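Local coordinates for uncharacterized DUF364 family protein (Pyrococcus horikoshii, PDB 3NPG) that is of unknown function but may take part in heavy-metal chelation, at residues Gly85-Ile97 / Thr196-Lys208. Residues are numbered along the deposited sequence; the frame is centred on the assembly and turned at random.
Sequences GVAAINAVSQYYI and TGPTGQLLPEFLK. With ACT (acetate ion), chain E.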
loop_
_atom_site.group_PDB
_atom_site.type_symbol
_atom_site.label_atom_id
_atom_site.label_comp_id
_atom_site.label_asym_id
_atom_site.label_seq_id
_atom_site.Cartn_x
_atom_site.Cartn_y
_atom_site.Cartn_z
ATOM N N GLY A 85 -19.294 -14.239 5.743
ATOM C CA GLY A 85 -19.941 -14.638 6.990
ATOM C C GLY A 85 -20.648 -13.491 7.689
ATOM O O GLY A 85 -21.792 -13.640 8.124
ATOM N N VAL A 86 -19.968 -12.334 7.797
ATOM C CA VAL A 86 -20.547 -11.120 8.392
ATOM C C VAL A 86 -21.725 -10.605 7.535
ATOM O O VAL A 86 -22.770 -10.253 8.082
ATOM C CB VAL A 86 -19.469 -10.027 8.624
ATOM C CG1 VAL A 86 -20.101 -8.697 9.020
ATOM C CG2 VAL A 86 -18.454 -10.477 9.673
ATOM N N ALA A 87 -21.580 -10.637 6.184
ATOM C CA ALA A 87 -22.665 -10.251 5.265
ATOM C C ALA A 87 -23.880 -11.165 5.448
ATOM O O ALA A 87 -25.013 -10.699 5.373
ATOM C CB ALA A 87 -22.181 -10.305 3.824
ATOM N N ALA A 88 -23.635 -12.460 5.745
ATOM C CA ALA A 88 -24.696 -13.438 6.004
ATOM C C ALA A 88 -25.352 -13.195 7.366
ATOM O O ALA A 88 -26.568 -13.329 7.485
ATOM C CB ALA A 88 -24.140 -14.849 5.933
ATOM N N ILE A 89 -24.544 -12.833 8.400
ATOM C CA ILE A 89 -25.075 -12.493 9.735
ATOM C C ILE A 89 -25.974 -11.256 9.621
ATOM O O ILE A 89 -27.064 -11.230 10.195
ATOM C CB ILE A 89 -23.921 -12.280 10.776
ATOM C CG1 ILE A 89 -23.175 -13.595 11.054
ATOM C CG2 ILE A 89 -24.459 -11.661 12.089
ATOM C CD1 ILE A 89 -21.892 -13.433 11.831
ATOM N N ASN A 90 -25.536 -10.258 8.824
ATOM C CA ASN A 90 -26.306 -9.045 8.571
ATOM C C ASN A 90 -27.585 -9.347 7.787
ATOM O O ASN A 90 -28.619 -8.739 8.053
ATOM C CB ASN A 90 -25.454 -8.015 7.835
ATOM C CG ASN A 90 -24.310 -7.474 8.660
ATOM O OD1 ASN A 90 -24.324 -7.509 9.895
ATOM N ND2 ASN A 90 -23.308 -6.932 7.996
ATOM N N ALA A 91 -27.520 -10.307 6.835
ATOM C CA ALA A 91 -28.686 -10.720 6.048
ATOM C C ALA A 91 -29.773 -11.282 6.954
ATOM O O ALA A 91 -30.927 -10.851 6.872
ATOM C CB ALA A 91 -28.276 -11.756 5.015
ATOM N N VAL A 92 -29.386 -12.202 7.876
ATOM C CA VAL A 92 -30.302 -12.802 8.857
ATOM C C VAL A 92 -30.851 -11.710 9.792
ATOM O O VAL A 92 -32.047 -11.690 10.086
ATOM C CB VAL A 92 -29.598 -13.945 9.656
ATOM C CG1 VAL A 92 -30.484 -14.457 10.789
ATOM C CG2 VAL A 92 -29.190 -15.086 8.730
ATOM N N SER A 93 -29.977 -10.763 10.197
ATOM C CA SER A 93 -30.329 -9.659 11.084
ATOM C C SER A 93 -31.333 -8.711 10.446
ATOM O O SER A 93 -32.287 -8.312 11.097
ATOM C CB SER A 93 -29.080 -8.890 11.492
ATOM O OG SER A 93 -28.145 -9.727 12.153
ATOM N N GLN A 94 -31.124 -8.358 9.163
ATOM C CA GLN A 94 -32.008 -7.436 8.426
ATOM C C GLN A 94 -33.413 -8.014 8.208
ATOM O O GLN A 94 -34.370 -7.258 8.025
ATOM C CB GLN A 94 -31.369 -7.018 7.090
ATOM C CG GLN A 94 -30.143 -6.123 7.258
ATOM C CD GLN A 94 -30.510 -4.749 7.750
ATOM O OE1 GLN A 94 -31.002 -3.920 6.999
ATOM N NE2 GLN A 94 -30.235 -4.467 9.013
ATOM N N TYR A 95 -33.540 -9.350 8.254
ATOM C CA TYR A 95 -34.829 -10.023 8.154
ATOM C C TYR A 95 -35.603 -9.886 9.478
ATOM O O TYR A 95 -36.817 -9.679 9.460
ATOM C CB TYR A 95 -34.628 -11.514 7.797
ATOM C CG TYR A 95 -35.920 -12.282 7.592
ATOM C CD1 TYR A 95 -36.536 -12.332 6.344
ATOM C CD2 TYR A 95 -36.487 -13.018 8.626
ATOM C CE1 TYR A 95 -37.710 -13.061 6.144
ATOM C CE2 TYR A 95 -37.662 -13.746 8.440
ATOM C CZ TYR A 95 -38.273 -13.761 7.198
ATOM O OH TYR A 95 -39.427 -14.486 7.016
ATOM N N TYR A 96 -34.889 -9.971 10.624
ATOM C CA TYR A 96 -35.505 -9.947 11.948
ATOM C C TYR A 96 -35.385 -8.591 12.680
ATOM O O TYR A 96 -35.919 -8.451 13.787
ATOM C CB TYR A 96 -34.936 -11.077 12.821
ATOM C CG TYR A 96 -35.272 -12.463 12.319
ATOM C CD1 TYR A 96 -36.569 -12.959 12.398
ATOM C CD2 TYR A 96 -34.281 -13.310 11.839
ATOM C CE1 TYR A 96 -36.881 -14.245 11.967
ATOM C CE2 TYR A 96 -34.579 -14.602 11.412
ATOM C CZ TYR A 96 -35.884 -15.063 11.471
ATOM O OH TYR A 96 -36.191 -16.332 11.051
ATOM N N ILE A 97 -34.706 -7.597 12.068
ATOM C CA ILE A 97 -34.491 -6.279 12.698
ATOM C C ILE A 97 -35.809 -5.531 13.009
ATOM O O ILE A 97 -36.672 -5.406 12.138
ATOM C CB ILE A 97 -33.475 -5.397 11.884
ATOM C CG1 ILE A 97 -32.974 -4.187 12.710
ATOM C CG2 ILE A 97 -34.053 -4.957 10.523
ATOM C CD1 ILE A 97 -31.864 -4.496 13.670
ATOM N N THR A 196 -20.627 2.431 13.210
ATOM C CA THR A 196 -21.327 3.035 12.078
ATOM C C THR A 196 -20.946 2.445 10.723
ATOM O O THR A 196 -19.772 2.176 10.465
ATOM C CB THR A 196 -21.192 4.571 12.112
ATOM O OG1 THR A 196 -22.022 5.136 11.096
ATOM C CG2 THR A 196 -19.751 5.040 11.930
ATOM N N GLY A 197 -21.941 2.322 9.844
ATOM C CA GLY A 197 -21.744 1.835 8.485
ATOM C C GLY A 197 -22.661 0.694 8.097
ATOM O O GLY A 197 -23.210 0.006 8.964
ATOM N N PRO A 198 -22.786 0.412 6.774
ATOM C CA PRO A 198 -23.655 -0.707 6.333
ATOM C C PRO A 198 -23.264 -2.085 6.899
ATOM O O PRO A 198 -24.107 -2.970 6.955
ATOM C CB PRO A 198 -23.534 -0.670 4.802
ATOM C CG PRO A 198 -23.111 0.714 4.483
ATOM C CD PRO A 198 -22.234 1.154 5.623
ATOM N N THR A 199 -21.991 -2.264 7.331
ATOM C CA THR A 199 -21.546 -3.539 7.925
ATOM C C THR A 199 -22.152 -3.726 9.358
ATOM O O THR A 199 -22.151 -4.842 9.897
ATOM C CB THR A 199 -19.995 -3.644 7.899
ATOM O OG1 THR A 199 -19.510 -3.233 6.615
ATOM C CG2 THR A 199 -19.497 -5.047 8.214
ATOM N N GLY A 200 -22.710 -2.647 9.912
ATOM C CA GLY A 200 -23.344 -2.665 11.227
ATOM C C GLY A 200 -24.821 -3.011 11.182
ATOM O O GLY A 200 -25.578 -2.621 12.074
ATOM N N GLN A 201 -25.239 -3.788 10.153
ATOM C CA GLN A 201 -26.634 -4.218 9.966
ATOM C C GLN A 201 -27.034 -5.315 10.952
ATOM O O GLN A 201 -28.188 -5.747 10.949
ATOM C CB GLN A 201 -26.851 -4.715 8.526
ATOM C CG GLN A 201 -27.082 -3.608 7.510
ATOM C CD GLN A 201 -27.150 -4.148 6.099
ATOM O OE1 GLN A 201 -26.507 -5.142 5.756
ATOM N NE2 GLN A 201 -27.902 -3.480 5.241
ATOM N N LEU A 202 -26.078 -5.781 11.790
ATOM C CA LEU A 202 -26.318 -6.866 12.755
ATOM C C LEU A 202 -27.368 -6.488 13.834
ATOM O O LEU A 202 -27.605 -5.299 14.074
ATOM C CB LEU A 202 -24.982 -7.336 13.407
ATOM C CG LEU A 202 -24.383 -6.442 14.523
ATOM C CD1 LEU A 202 -23.392 -7.217 15.360
ATOM C CD2 LEU A 202 -23.718 -5.225 13.955
ATOM N N LEU A 203 -28.020 -7.503 14.447
ATOM C CA LEU A 203 -29.016 -7.264 15.501
ATOM C C LEU A 203 -28.356 -6.679 16.754
ATOM O O LEU A 203 -27.276 -7.128 17.141
ATOM C CB LEU A 203 -29.761 -8.568 15.862
ATOM C CG LEU A 203 -30.786 -9.069 14.845
ATOM C CD1 LEU A 203 -31.285 -10.424 15.221
ATOM C CD2 LEU A 203 -31.949 -8.115 14.723
ATOM N N PRO A 204 -29.006 -5.695 17.431
ATOM C CA PRO A 204 -28.395 -5.122 18.649
ATOM C C PRO A 204 -28.212 -6.152 19.758
ATOM O O PRO A 204 -27.225 -6.090 20.495
ATOM C CB PRO A 204 -29.382 -4.018 19.058
ATOM C CG PRO A 204 -30.173 -3.725 17.824
ATOM C CD PRO A 204 -30.278 -5.028 17.099
ATOM N N GLU A 205 -29.136 -7.143 19.841
ATOM C CA GLU A 205 -29.090 -8.208 20.856
ATOM C C GLU A 205 -27.776 -9.020 20.801
ATOM O O GLU A 205 -27.377 -9.606 21.809
ATOM C CB GLU A 205 -30.312 -9.140 20.727
ATOM C CG GLU A 205 -30.368 -9.909 19.413
ATOM C CD GLU A 205 -31.568 -10.816 19.275
ATOM O OE1 GLU A 205 -32.692 -10.292 19.108
ATOM O OE2 GLU A 205 -31.383 -12.053 19.304
ATOM N N PHE A 206 -27.102 -9.042 19.621
ATOM C CA PHE A 206 -25.826 -9.747 19.454
ATOM C C PHE A 206 -24.704 -9.040 20.213
ATOM O O PHE A 206 -23.721 -9.677 20.604
ATOM C CB PHE A 206 -25.456 -9.863 17.961
ATOM C CG PHE A 206 -26.411 -10.676 17.114
ATOM C CD1 PHE A 206 -27.133 -11.730 17.665
ATOM C CD2 PHE A 206 -26.496 -10.470 15.741
ATOM C CE1 PHE A 206 -28.000 -12.494 16.877
ATOM C CE2 PHE A 206 -27.341 -11.253 14.950
ATOM C CZ PHE A 206 -28.087 -12.259 15.522
ATOM N N LEU A 207 -24.845 -7.714 20.415
ATOM C CA LEU A 207 -23.839 -6.911 21.108
ATOM C C LEU A 207 -24.231 -6.625 22.570
ATOM O O LEU A 207 -23.589 -5.803 23.228
ATOM C CB LEU A 207 -23.562 -5.600 20.336
ATOM C CG LEU A 207 -22.920 -5.774 18.942
ATOM C CD1 LEU A 207 -22.915 -4.478 18.183
ATOM C CD2 LEU A 207 -21.501 -6.333 19.052
ATOM N N LYS A 208 -25.258 -7.349 23.096
ATOM C CA LYS A 208 -25.675 -7.223 24.501
ATOM C C LYS A 208 -24.547 -7.679 25.410
ATOM O O LYS A 208 -23.940 -8.732 25.169
ATOM C CB LYS A 208 -26.938 -8.054 24.775
ATOM C CG LYS A 208 -28.235 -7.321 24.494
ATOM C CD LYS A 208 -29.442 -8.214 24.804
ATOM C CE LYS A 208 -30.752 -7.472 24.717
ATOM N NZ LYS A 208 -30.998 -6.641 25.931
HETATM C C ACT E . -18.829 0.008 6.723
HETATM O O ACT E . -18.578 -0.706 7.641
HETATM O OXT ACT E . -19.316 -0.470 5.758
HETATM C CH3 ACT E . -18.505 1.499 6.786
#
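A bend at chi2 of Gln-94 (-70°), met by a Gln-201 chain that runs extended beyond CG, lays the two side-chain amides over one another, their planes 16° apart. The stack leaves Gln-94 NE2 beside the backbone of the loop, where it donates to Gln-201 O at 3.1 Å, in the carbonyl plane and on a lone pair. An alanine in place of Gln-94 removes the amide and would probably leave Gln-201 O without this donor and the face of the Gln-201 amide without its stacking partner. Gln-201 itself is held from beyond the pair, its OE1 accepting from Val-47 N and its NE2 donating to Met-218 O.

One helical turn earlier, Asn-90 stands nearly perpendicular to the Gln-201 amide, its CB 3.6 Å from Gln-201 CB. Its ND2 reaches Thr-199 O at 3.1 Å from above the carbonyl plane, with a bent N-H...O angle of 138°, and also donates to Val-47 O.

Ser-93 turns OG back to Ile-89 O (2.7 Å), and Ser-93 OG also lies at the edge of the Phe-206 ring, near its plane, 3.3 Å from Phe-206 CE2. Past the helix end, Ile-97 CD1 packs against Leu-203 CD2 at 3.8 Å and against Pro-204 CD.

At the other end of the loop, Thr-199 OG1 lies beside an acetate ion, probably from the crystallisation liquor, to which Tyr-32 OH is also hydrogen-bonded. Helix 79-96 is thus joined to the loop that follows parallel strand 192-196, uniting the two family regions at the C-terminal end of an inner strand of a Rossmann-like sheet.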